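Local coordinates for GTPase activator-like protein (Chaetomium thermophilum, PDB 5HIU) that is the fungal TSC2 (tuberin) homologue, probably a GTPase activator as a whole protein, represented here by its all-helical N-terminal part, at residues Y137-L142 / K192-F197. Sequence-based numbering, arbitrary orientation.
Sequences YEMFPL and KDVIKF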
ATOM      1  N   TYR A 137     -18.975 -11.834  -9.057  1.00 72.34           N
ATOM      2  CA  TYR A 137     -18.959 -10.510  -9.626  1.00 77.14           C
ATOM      3  C   TYR A 137     -19.400  -9.428  -8.673  1.00 73.18           C
ATOM      4  O   TYR A 137     -19.280  -8.256  -9.002  1.00 78.68           O
ATOM      5  CB  TYR A 137     -19.770 -10.509 -10.929  1.00 90.31           C
ATOM      6  CG  TYR A 137     -18.928 -11.124 -12.020  1.00 98.48           C
ATOM      7  CD1 TYR A 137     -17.833 -10.432 -12.522  1.00100.68           C
ATOM      8  CD2 TYR A 137     -19.158 -12.419 -12.477  1.00102.79           C
ATOM      9  CE1 TYR A 137     -17.006 -10.984 -13.475  1.00112.21           C
ATOM     10  CE2 TYR A 137     -18.334 -12.982 -13.435  1.00112.48           C
ATOM     11  CZ  TYR A 137     -17.252 -12.253 -13.932  1.00118.40           C
ATOM     12  OH  TYR A 137     -16.399 -12.753 -14.895  1.00131.24           O
ATOM     13  N   GLU A 138     -19.868  -9.813  -7.488  1.00 66.67           N
ATOM     14  CA  GLU A 138     -20.289  -8.843  -6.465  1.00 70.58           C
ATOM     15  C   GLU A 138     -19.239  -8.550  -5.392  1.00 63.42           C
ATOM     16  O   GLU A 138     -19.319  -7.540  -4.695  1.00 68.00           O
ATOM     17  CB  GLU A 138     -21.578  -9.325  -5.763  1.00 72.95           C
ATOM     18  CG  GLU A 138     -22.814  -9.387  -6.650  1.00 76.21           C
ATOM     19  CD  GLU A 138     -23.165 -10.796  -7.088  1.00 84.45           C
ATOM     20  OE1 GLU A 138     -22.309 -11.434  -7.735  1.00 89.21           O
ATOM     21  OE2 GLU A 138     -24.309 -11.258  -6.800  1.00 91.22           O
ATOM     22  N   MET A 139     -18.273  -9.448  -5.259  1.00 61.28           N
ATOM     23  CA  MET A 139     -17.330  -9.440  -4.173  1.00 56.03           C
ATOM     24  C   MET A 139     -16.475  -8.200  -4.085  1.00 54.40           C
ATOM     25  O   MET A 139     -16.402  -7.610  -3.024  1.00 61.53           O
ATOM     26  CB  MET A 139     -16.407 -10.640  -4.304  1.00 59.92           C
ATOM     27  CG  MET A 139     -15.555 -10.902  -3.078  1.00 59.77           C
ATOM     28  SD  MET A 139     -16.544 -11.120  -1.591  1.00 57.84           S
ATOM     29  CE  MET A 139     -15.223 -11.469  -0.441  1.00 59.37           C
ATOM     30  N   PHE A 140     -15.812  -7.825  -5.175  1.00 57.41           N
ATOM     31  CA  PHE A 140     -14.823  -6.720  -5.155  1.00 58.07           C
ATOM     32  C   PHE A 140     -15.421  -5.329  -4.949  1.00 60.69           C
ATOM     33  O   PHE A 140     -14.877  -4.520  -4.178  1.00 62.03           O
ATOM     34  CB  PHE A 140     -13.937  -6.731  -6.410  1.00 58.00           C
ATOM     35  CG  PHE A 140     -12.813  -7.713  -6.326  1.00 59.54           C
ATOM     36  CD1 PHE A 140     -11.646  -7.391  -5.654  1.00 58.92           C
ATOM     37  CD2 PHE A 140     -12.934  -8.971  -6.867  1.00 61.74           C
ATOM     38  CE1 PHE A 140     -10.614  -8.311  -5.546  1.00 60.36           C
ATOM     39  CE2 PHE A 140     -11.908  -9.892  -6.760  1.00 63.48           C
ATOM     40  CZ  PHE A 140     -10.742  -9.563  -6.097  1.00 57.56           C
ATOM     41  N   PRO A 141     -16.532  -5.040  -5.637  1.00 58.54           N
ATOM     42  CA  PRO A 141     -17.246  -3.812  -5.346  1.00 60.22           C
ATOM     43  C   PRO A 141     -17.707  -3.717  -3.907  1.00 58.73           C
ATOM     44  O   PRO A 141     -17.769  -2.616  -3.356  1.00 56.96           O
ATOM     45  CB  PRO A 141     -18.456  -3.888  -6.276  1.00 63.16           C
ATOM     46  CG  PRO A 141     -17.951  -4.644  -7.459  1.00 65.04           C
ATOM     47  CD  PRO A 141     -17.028  -5.680  -6.873  1.00 64.67           C
ATOM     48  N   LEU A 142     -18.048  -4.860  -3.311  1.00 58.11           N
ATOM     49  CA  LEU A 142     -18.464  -4.876  -1.933  1.00 55.05           C
ATOM     50  C   LEU A 142     -17.287  -4.535  -1.030  1.00 61.04           C
ATOM     51  O   LEU A 142     -17.427  -3.692  -0.127  1.00 66.19           O
ATOM     52  CB  LEU A 142     -19.043  -6.222  -1.543  1.00 54.46           C
ATOM     53  CG  LEU A 142     -19.333  -6.246  -0.038  1.00 53.09           C
ATOM     54  CD1 LEU A 142     -20.661  -5.577   0.236  1.00 55.16           C
ATOM     55  CD2 LEU A 142     -19.278  -7.658   0.532  1.00 52.73           C
ATOM     56  N   LYS A 192      -6.606  -8.413   0.765  1.00 53.42           N
ATOM     57  CA  LYS A 192      -5.373  -9.072   0.334  1.00 58.67           C
ATOM     58  C   LYS A 192      -5.650 -10.519  -0.143  1.00 54.11           C
ATOM     59  O   LYS A 192      -5.181 -10.918  -1.197  1.00 50.87           O
ATOM     60  CB  LYS A 192      -4.362  -9.040   1.486  1.00 63.07           C
ATOM     61  CG  LYS A 192      -2.965  -9.525   1.176  1.00 68.42           C
ATOM     62  CD  LYS A 192      -2.207  -9.827   2.471  1.00 88.77           C
ATOM     63  CE  LYS A 192      -0.985 -10.717   2.234  1.00 99.16           C
ATOM     64  NZ  LYS A 192      -0.150 -10.883   3.454  1.00105.15           N
ATOM     65  N   ASP A 193      -6.438 -11.280   0.608  1.00 50.68           N
ATOM     66  CA  ASP A 193      -6.669 -12.697   0.289  1.00 55.16           C
ATOM     67  C   ASP A 193      -7.589 -12.930  -0.908  1.00 58.94           C
ATOM     68  O   ASP A 193      -7.431 -13.912  -1.667  1.00 55.76           O
ATOM     69  CB  ASP A 193      -7.249 -13.405   1.493  1.00 56.38           C
ATOM     70  CG  ASP A 193      -6.274 -13.457   2.644  1.00 63.89           C
ATOM     71  OD1 ASP A 193      -5.095 -13.103   2.429  1.00 69.03           O
ATOM     72  OD2 ASP A 193      -6.676 -13.852   3.756  1.00 71.50           O
ATOM     73  N   VAL A 194      -8.552 -12.029  -1.082  1.00 52.97           N
ATOM     74  CA  VAL A 194      -9.471 -12.154  -2.180  1.00 50.52           C
ATOM     75  C   VAL A 194      -8.702 -11.890  -3.461  1.00 49.78           C
ATOM     76  O   VAL A 194      -8.900 -12.571  -4.445  1.00 56.00           O
ATOM     77  CB  VAL A 194     -10.692 -11.256  -1.972  1.00 51.73           C
ATOM     78  CG1 VAL A 194     -11.567 -11.243  -3.211  1.00 58.53           C
ATOM     79  CG2 VAL A 194     -11.507 -11.786  -0.795  1.00 50.70           C
ATOM     80  N   ILE A 195      -7.782 -10.937  -3.421  1.00 53.55           N
ATOM     81  CA  ILE A 195      -6.908 -10.639  -4.553  1.00 51.21           C
ATOM     82  C   ILE A 195      -6.067 -11.862  -4.885  1.00 54.00           C
ATOM     83  O   ILE A 195      -6.000 -12.291  -6.033  1.00 62.93           O
ATOM     84  CB  ILE A 195      -6.043  -9.394  -4.272  1.00 48.47           C
ATOM     85  CG1 ILE A 195      -6.892  -8.136  -4.494  1.00 49.96           C
ATOM     86  CG2 ILE A 195      -4.855  -9.333  -5.211  1.00 51.30           C
ATOM     87  CD1 ILE A 195      -6.327  -6.850  -3.935  1.00 46.94           C
ATOM     88  N   LYS A 196      -5.476 -12.456  -3.861  1.00 54.69           N
ATOM     89  CA  LYS A 196      -4.607 -13.604  -4.042  1.00 54.28           C
ATOM     90  C   LYS A 196      -5.332 -14.722  -4.760  1.00 56.44           C
ATOM     91  O   LYS A 196      -4.850 -15.214  -5.783  1.00 60.33           O
ATOM     92  CB  LYS A 196      -4.078 -14.094  -2.693  1.00 52.28           C
ATOM     93  CG  LYS A 196      -3.251 -15.352  -2.805  1.00 57.81           C
ATOM     94  CD  LYS A 196      -2.302 -15.574  -1.651  1.00 59.90           C
ATOM     95  CE  LYS A 196      -1.795 -17.018  -1.668  1.00 69.43           C
ATOM     96  NZ  LYS A 196      -0.691 -17.315  -0.702  1.00 74.35           N
ATOM     97  N   PHE A 197      -6.495 -15.097  -4.234  1.00 56.62           N
ATOM     98  CA  PHE A 197      -7.235 -16.267  -4.728  1.00 58.92           C
ATOM     99  C   PHE A 197      -8.233 -16.027  -5.855  1.00 58.24           C
ATOM    100  O   PHE A 197      -8.628 -16.975  -6.493  1.00 60.66           O
ATOM    101  CB  PHE A 197      -7.960 -16.954  -3.579  1.00 58.20           C
ATOM    102  CG  PHE A 197      -7.036 -17.532  -2.556  1.00 61.74           C
ATOM    103  CD1 PHE A 197      -6.244 -18.622  -2.863  1.00 60.70           C
ATOM    104  CD2 PHE A 197      -6.938 -16.969  -1.281  1.00 64.64           C
ATOM    105  CE1 PHE A 197      -5.378 -19.156  -1.923  1.00 62.92           C
ATOM    106  CE2 PHE A 197      -6.076 -17.501  -0.328  1.00 60.37           C
ATOM    107  CZ  PHE A 197      -5.297 -18.598  -0.654  1.00 63.38           C
TER
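In the all-helical, elongated alpha-solenoid of the TSC2 N-terminus, helices 139-163 and 179-198 pack as an antiparallel pair, and the start of the first meets the last turns of the second through buried apolar side chains alone. Phe140 and Met139 reach across from one helix; Val194, whose CB is directed at them, meets both with its methyls. CG1 of Val194 sits 3.4 Å from Phe140 CZ, obliquely placed against the ring. It also lies 4.0 Å from Met139 CG, so this one methyl touches both neighbours. The other methyl, CG2, takes the end of the methionine, with Met139 CE 3.7 Å away. Met139 gets there with CG anti to its backbone nitrogen (chi1 -168°) and a bend at chi2 (57°) that brings the terminal methyl obliquely across to the valine. No hydrogen bond crosses between the segments, and the nearest CA atoms, those of Phe140 and Val194, are 8.2 Å apart. Further along the solenoid, Val206 of helix 204-219 and Ala202 also touch Phe140, while Ile195 packs on Leu210 of helix 204-219 and on Leu237 of helix 224-240, tying the pair to the next helices. The side chains of Phe140 and Ile195 cross at about a right angle, and the isoleucine comes at the ring edge: Ile195 CG1 lies near the ring plane, 3.9 Å from Phe140 CE1.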